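Local coordinates for protein citryl-CoA lyase (Hydrogenobacter thermophilus, PDB 6HXP) that probably cleaves citryl-CoA to acetyl-CoA and oxaloacetate, as a coenzyme A-binding member of the citrate synthase family, at residues E16-R20 / G21-L25; D144-P147 / R148-R151; I212-V215 / P216-A220. One frame throughout, in Å; residues are numbered along the deposited sequence.

In the fold
Along the chain the three contacts follow one another, each between neighbouring segments. Contact 1 is the hairpin of strands 16-19 and 22-23, part of a small antiparallel sheet near the N-terminus, about 27 Å from the centre of the chain. Contact 2 is the start of helix 147-158, and contact 3 a proline kink in helix 206-228; both belong to the citrate synthase C-terminal domain. The centres of contact 1 and contact 2 lie about 38 Å apart. Contact 3 is nearer to each, its centre about 25 Å from that of contact 1 and about 22 Å from that of contact 2. All three touch the same second subunit, and L25 of contact 1 packs across that interface on P147 of contact 2.

Contact 1: residues E16-R20 / G21-L25; sequences ETYIR and GYRLL
E16 and R23 meet at the open end of a tight beta hairpin, carboxylate against the side of the guanidinium. R23 grips side-on: NE gives a nearly straight bond to E16 OE1 (3.1 Å, 172° at the hydrogen), and NH2 pairs with E16 OE2 at 3.1 Å. Both oxygens lie close to the guanidinium plane, yet the two flat groups are turned 42° apart, and OE1 is met from above the carboxylate plane. R23 reaches this place with CG anti to the backbone N (chi1 -176°) and its chain extended as far as NE, running past the phenol end of Y18. The Y18 ring turns one face to the backbone of R23, whose CA makes a CH-pi contact 3.9 Å from the ring centroid, while G21 O stands at the ring edge. Beyond the strand pair, L24 lies alongside T17 (CD2 to CG2 4.0 Å) and touches I19 CG1 through CD1. The backbones are tied by reciprocal bonds between I19 and Y22 round a type I' turn, and by L24 N to T17 O at 2.9 Å. G21 suits the turn because a CB would clash with R20 O. Water 1 links T17 O to L25 N. Strand 10-13 flanks the hairpin, and R250 of the third subunit bonds to R20 O. R23 NH1 also pairs with D26, so two carboxylates probably balance its positive charge and hold the guanidinium in place where the hairpin passes into helix 24-27.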
# COMPACT_ATOMS: atom_id res chain seq x y z
N GLU A 16 -2.46 29.55 -8.73
CA GLU A 16 -2.11 28.85 -9.97
C GLU A 16 -0.90 27.94 -9.75
O GLU A 16 0.07 28.37 -9.13
CB GLU A 16 -1.81 29.83 -11.10
CG GLU A 16 -3.05 30.57 -11.56
CD GLU A 16 -2.90 31.29 -12.88
OE1 GLU A 16 -1.76 31.70 -13.21
OE2 GLU A 16 -3.93 31.46 -13.57
N THR A 17 -0.92 26.75 -10.33
CA THR A 17 0.13 25.79 -10.19
C THR A 17 1.23 26.07 -11.20
O THR A 17 0.98 26.28 -12.38
CB THR A 17 -0.42 24.38 -10.43
OG1 THR A 17 -1.55 24.12 -9.57
CG2 THR A 17 0.62 23.31 -10.24
N TYR A 18 2.48 26.06 -10.71
CA TYR A 18 3.68 26.16 -11.54
C TYR A 18 4.47 24.89 -11.35
O TYR A 18 4.75 24.50 -10.20
CB TYR A 18 4.53 27.37 -11.13
CG TYR A 18 3.95 28.66 -11.67
CD1 TYR A 18 2.74 29.15 -11.20
CD2 TYR A 18 4.55 29.31 -12.74
CE1 TYR A 18 2.18 30.31 -11.74
CE2 TYR A 18 3.99 30.45 -13.29
CZ TYR A 18 2.79 30.92 -12.82
OH TYR A 18 2.27 32.04 -13.45
N ILE A 19 4.78 24.21 -12.44
CA ILE A 19 5.54 22.97 -12.46
C ILE A 19 6.96 23.32 -12.93
O ILE A 19 7.11 23.70 -14.10
CB ILE A 19 4.92 21.95 -13.45
CG1 ILE A 19 3.45 21.64 -13.11
CG2 ILE A 19 5.76 20.66 -13.48
CD1 ILE A 19 3.18 20.98 -11.86
N ARG A 20 7.95 23.13 -12.09
CA ARG A 20 9.36 23.45 -12.44
C ARG A 20 9.42 24.85 -13.06
O ARG A 20 10.17 25.10 -14.02
CB ARG A 20 9.92 22.40 -13.37
CG ARG A 20 9.91 21.00 -12.79
CD ARG A 20 10.84 20.81 -11.59
NE ARG A 20 11.00 19.38 -11.30
CZ ARG A 20 11.71 18.89 -10.29
NH1 ARG A 20 12.33 19.72 -9.42
NH2 ARG A 20 11.81 17.57 -10.12
N GLY A 21 8.67 25.78 -12.49
CA GLY A 21 8.67 27.16 -12.93
C GLY A 21 7.74 27.52 -14.06
O GLY A 21 7.54 28.71 -14.32
N TYR A 22 7.17 26.53 -14.74
CA TYR A 22 6.25 26.84 -15.84
C TYR A 22 4.81 26.80 -15.37
O TYR A 22 4.43 25.88 -14.64
CB TYR A 22 6.42 25.84 -16.99
CG TYR A 22 7.77 25.92 -17.69
CD1 TYR A 22 8.05 26.96 -18.57
CD2 TYR A 22 8.75 24.98 -17.47
CE1 TYR A 22 9.31 27.07 -19.19
CE2 TYR A 22 9.99 25.05 -18.09
CZ TYR A 22 10.27 26.11 -18.94
OH TYR A 22 11.49 26.23 -19.56
N ARG A 23 4.01 27.74 -15.85
CA ARG A 23 2.58 27.79 -15.53
C ARG A 23 1.91 26.52 -16.07
O ARG A 23 1.91 26.29 -17.29
CB ARG A 23 1.99 29.03 -16.15
CG ARG A 23 0.54 29.26 -15.81
CD ARG A 23 0.10 30.56 -16.49
NE ARG A 23 -1.29 30.87 -16.16
CZ ARG A 23 -2.29 30.91 -17.04
NH1 ARG A 23 -2.07 30.65 -18.32
NH2 ARG A 23 -3.52 31.19 -16.63
N LEU A 24 1.31 25.73 -15.18
CA LEU A 24 0.68 24.47 -15.61
C LEU A 24 -0.38 24.73 -16.69
O LEU A 24 -0.41 23.98 -17.66
CB LEU A 24 0.10 23.74 -14.42
CG LEU A 24 -0.55 22.35 -14.78
CD1 LEU A 24 0.37 21.48 -15.60
CD2 LEU A 24 -0.93 21.63 -13.52
N LEU A 25 -1.15 25.80 -16.58
CA LEU A 25 -2.16 26.09 -17.58
C LEU A 25 -1.59 26.37 -18.95
O LEU A 25 -2.29 26.15 -19.94
CB LEU A 25 -3.12 27.15 -17.09
CG LEU A 25 -4.04 26.54 -15.95
CD1 LEU A 25 -5.13 27.36 -15.67
CD2 LEU A 25 -4.59 25.12 -16.30
O HOH W 1 -1.27 27.14 -13.86
O HOH W 2 7.41 25.80 -9.92

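Contact 2: residues D144-P147 / R148-R151; sequences DFDP and RTKR
The N-terminus of helix 147-158 is capped here by D146, the N-cap residue, whose carboxylate serves both the helix backbone and R148. D146 CG is anti to its own backbone N (chi1 -178°), which brings OD1 to R148 N at 2.9 Å; this capping bond arrives on the anti side of the carboxylate, out of its plane. The same oxygen offers its syn lone pair to R148 NE, 2.9 Å away and almost straight at 172°. R148 NH2 completes the side-on grip at D146 OD2 (2.8 Å), a more bent bond tilted from both planes. With carboxylate and guanidinium planes only 22° apart, the pair forms a nearly coplanar, two-pronged salt bridge, and the arginine reaches back to it by bending at chi3. OD1 thus takes two bonds, and OD2 has a further, weak one from V188 N. The helical ladder starts with K150 N to D146 O at 3.0 Å, followed by R151 N to P147 O at 2.9 Å. On another side of the turn K150 CD comes obliquely to the F145 ring, 3.7 Å from CE2, while the K150 ammonium pairs with D154. T149 sets its hydroxyl beside D146 CB and bonds through OG1 to L186 O. L25 of the second subunit packs on P147 and R148, and bound coenzyme A lies about 9 Å from the R148 side chain. An aspartate N-cap followed by proline in the first turn is a classic helix start, here with the cap carboxylate also held by an arginine.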
# COMPACT_ATOMS: atom_id res chain seq x y z
N ASP A 144 19.01 -14.44 -28.99
CA ASP A 144 19.65 -13.74 -30.13
C ASP A 144 19.57 -12.25 -29.86
O ASP A 144 20.58 -11.54 -29.84
CB ASP A 144 18.92 -14.11 -31.45
CG ASP A 144 19.48 -13.49 -32.73
OD1 ASP A 144 20.53 -12.83 -32.66
OD2 ASP A 144 18.83 -13.66 -33.80
N PHE A 145 18.35 -11.76 -29.67
CA PHE A 145 18.13 -10.36 -29.33
C PHE A 145 16.76 -10.23 -28.72
O PHE A 145 15.89 -11.06 -28.98
CB PHE A 145 18.23 -9.42 -30.56
CG PHE A 145 17.18 -9.62 -31.63
CD1 PHE A 145 17.34 -10.57 -32.62
CD2 PHE A 145 16.01 -8.87 -31.64
CE1 PHE A 145 16.37 -10.77 -33.60
CE2 PHE A 145 15.05 -9.04 -32.63
CZ PHE A 145 15.24 -9.98 -33.60
N ASP A 146 16.60 -9.20 -27.88
CA ASP A 146 15.31 -8.89 -27.27
C ASP A 146 14.62 -7.94 -28.26
O ASP A 146 15.13 -6.85 -28.49
CB ASP A 146 15.52 -8.25 -25.90
CG ASP A 146 14.25 -7.94 -25.17
OD1 ASP A 146 13.21 -7.70 -25.84
OD2 ASP A 146 14.27 -7.98 -23.93
N PRO A 147 13.50 -8.33 -28.89
CA PRO A 147 12.88 -7.45 -29.89
C PRO A 147 12.46 -6.09 -29.34
O PRO A 147 12.41 -5.11 -30.06
CB PRO A 147 11.69 -8.23 -30.42
CG PRO A 147 11.58 -9.42 -29.63
CD PRO A 147 12.75 -9.59 -28.74
N ARG A 148 12.21 -6.02 -28.04
CA ARG A 148 11.81 -4.77 -27.42
C ARG A 148 12.99 -3.81 -27.33
O ARG A 148 12.85 -2.60 -27.54
CB ARG A 148 11.22 -5.04 -26.05
CG ARG A 148 10.02 -6.00 -26.08
CD ARG A 148 9.70 -6.61 -24.75
NE ARG A 148 10.82 -7.41 -24.23
CZ ARG A 148 10.84 -7.91 -23.00
NH1 ARG A 148 9.79 -7.77 -22.20
NH2 ARG A 148 11.91 -8.55 -22.56
N THR A 149 14.18 -4.37 -27.06
CA THR A 149 15.40 -3.59 -27.08
C THR A 149 15.69 -3.14 -28.52
O THR A 149 16.02 -1.97 -28.72
CB THR A 149 16.55 -4.45 -26.60
OG1 THR A 149 16.32 -4.72 -25.22
CG2 THR A 149 17.92 -3.76 -26.78
N LYS A 150 15.59 -4.06 -29.48
CA LYS A 150 15.87 -3.73 -30.89
C LYS A 150 14.96 -2.60 -31.35
O LYS A 150 15.42 -1.68 -32.00
CB LYS A 150 15.70 -4.96 -31.79
CG LYS A 150 16.07 -4.64 -33.25
CD LYS A 150 16.14 -5.86 -34.11
CE LYS A 150 16.75 -5.55 -35.46
NZ LYS A 150 15.96 -4.54 -36.22
N ARG A 151 13.68 -2.63 -30.99
CA ARG A 151 12.77 -1.59 -31.43
C ARG A 151 13.20 -0.22 -30.87
O ARG A 151 13.24 0.78 -31.61
CB ARG A 151 11.34 -1.93 -30.99
CG ARG A 151 10.28 -0.89 -31.36
CD ARG A 151 10.19 -0.72 -32.85
NE ARG A 151 9.12 0.21 -33.16
CZ ARG A 151 9.07 0.92 -34.28
NH1 ARG A 151 10.02 0.78 -35.21
NH2 ARG A 151 8.10 1.80 -34.47

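Contact 3: residues I212-V215 / P216-A220; sequences IGRV and PGLVA
V215 and P216 form the bend of a proline-kinked helix, in the middle of helix 206-228. Among the backbone bonds, L218 N reaches R214 O at 3.0 Å, in the carbonyl plane, and V219 N reaches V215 O at 2.8 Å, nearly end-on to the carbonyl; both join the residues before P216 to those after it. At P216 the ladder is broken: the proline has no N-H to give, and the regular bond from G217 N to G213 O is not made. The ring therefore occupies the place of a bond, with CD 3.4 Å from I212 O and 3.2 Å from G213 O. An alanine in place of P216 would take away the ring carbons lying against these carbonyls and the V215 side chain, and would probably open a gap on that side and remove the cause of the kink. Apolar packing follows the same turn. V215 CB rests on P216 CD at 3.7 Å, the two side chains crossing at about a right angle, while V215 CG1, anti to the backbone N (chi1 155°), faces V219 CG2 at 4.2 Å. V92 touches V215 and L218, and I211 of the second subunit packs against V215. R214 bonds through NE to V61 O. G213 O, buried beside the proline ring, has no hydrogen-bond partner in the model.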
# COMPACT_ATOMS: atom_id res chain seq x y z
N ILE A 212 5.61 4.83 -13.97
CA ILE A 212 4.78 5.75 -14.74
C ILE A 212 4.20 5.04 -15.98
O ILE A 212 3.03 5.24 -16.28
CB ILE A 212 5.61 6.98 -15.15
CG1 ILE A 212 5.90 7.81 -13.93
CG2 ILE A 212 4.88 7.81 -16.24
CD1 ILE A 212 7.03 8.86 -14.14
N GLY A 213 5.03 4.27 -16.64
CA GLY A 213 4.62 3.56 -17.85
C GLY A 213 3.62 2.49 -17.59
O GLY A 213 2.72 2.29 -18.41
N ARG A 214 3.79 1.73 -16.52
CA ARG A 214 2.93 0.54 -16.25
C ARG A 214 1.63 0.85 -15.52
O ARG A 214 0.67 0.06 -15.58
CB ARG A 214 3.74 -0.49 -15.48
CG ARG A 214 3.03 -1.79 -15.09
CD ARG A 214 2.49 -2.58 -16.26
NE ARG A 214 3.55 -2.92 -17.21
CZ ARG A 214 4.40 -3.93 -17.12
NH1 ARG A 214 4.28 -4.84 -16.13
NH2 ARG A 214 5.36 -4.09 -18.02
N VAL A 215 1.56 1.98 -14.79
CA VAL A 215 0.32 2.28 -14.06
C VAL A 215 -0.91 2.28 -14.97
O VAL A 215 -1.95 1.80 -14.51
CB VAL A 215 0.49 3.60 -13.24
CG1 VAL A 215 -0.84 4.29 -12.97
CG2 VAL A 215 1.19 3.28 -11.93
N PRO A 216 -0.88 2.75 -16.22
CA PRO A 216 -2.08 2.62 -17.05
C PRO A 216 -2.53 1.17 -17.20
O PRO A 216 -3.72 0.91 -17.18
CB PRO A 216 -1.68 3.24 -18.38
CG PRO A 216 -0.59 4.24 -18.01
CD PRO A 216 0.17 3.53 -16.91
N GLY A 217 -1.60 0.25 -17.36
CA GLY A 217 -1.94 -1.17 -17.42
C GLY A 217 -2.57 -1.63 -16.11
O GLY A 217 -3.58 -2.36 -16.12
N LEU A 218 -2.00 -1.21 -14.97
CA LEU A 218 -2.61 -1.60 -13.69
C LEU A 218 -4.03 -1.06 -13.58
O LEU A 218 -4.91 -1.74 -13.06
CB LEU A 218 -1.77 -1.14 -12.52
CG LEU A 218 -0.37 -1.77 -12.42
CD1 LEU A 218 0.44 -1.10 -11.30
CD2 LEU A 218 -0.46 -3.27 -12.22
N VAL A 219 -4.24 0.20 -13.99
CA VAL A 219 -5.59 0.74 -13.96
C VAL A 219 -6.52 -0.12 -14.79
O VAL A 219 -7.65 -0.44 -14.36
CB VAL A 219 -5.58 2.20 -14.48
CG1 VAL A 219 -7.01 2.69 -14.73
CG2 VAL A 219 -4.88 3.15 -13.49
N ALA A 220 -6.08 -0.48 -16.01
CA ALA A 220 -6.92 -1.34 -16.85
C ALA A 220 -7.26 -2.67 -16.17
O ALA A 220 -8.41 -3.12 -16.22
CB ALA A 220 -6.26 -1.58 -18.19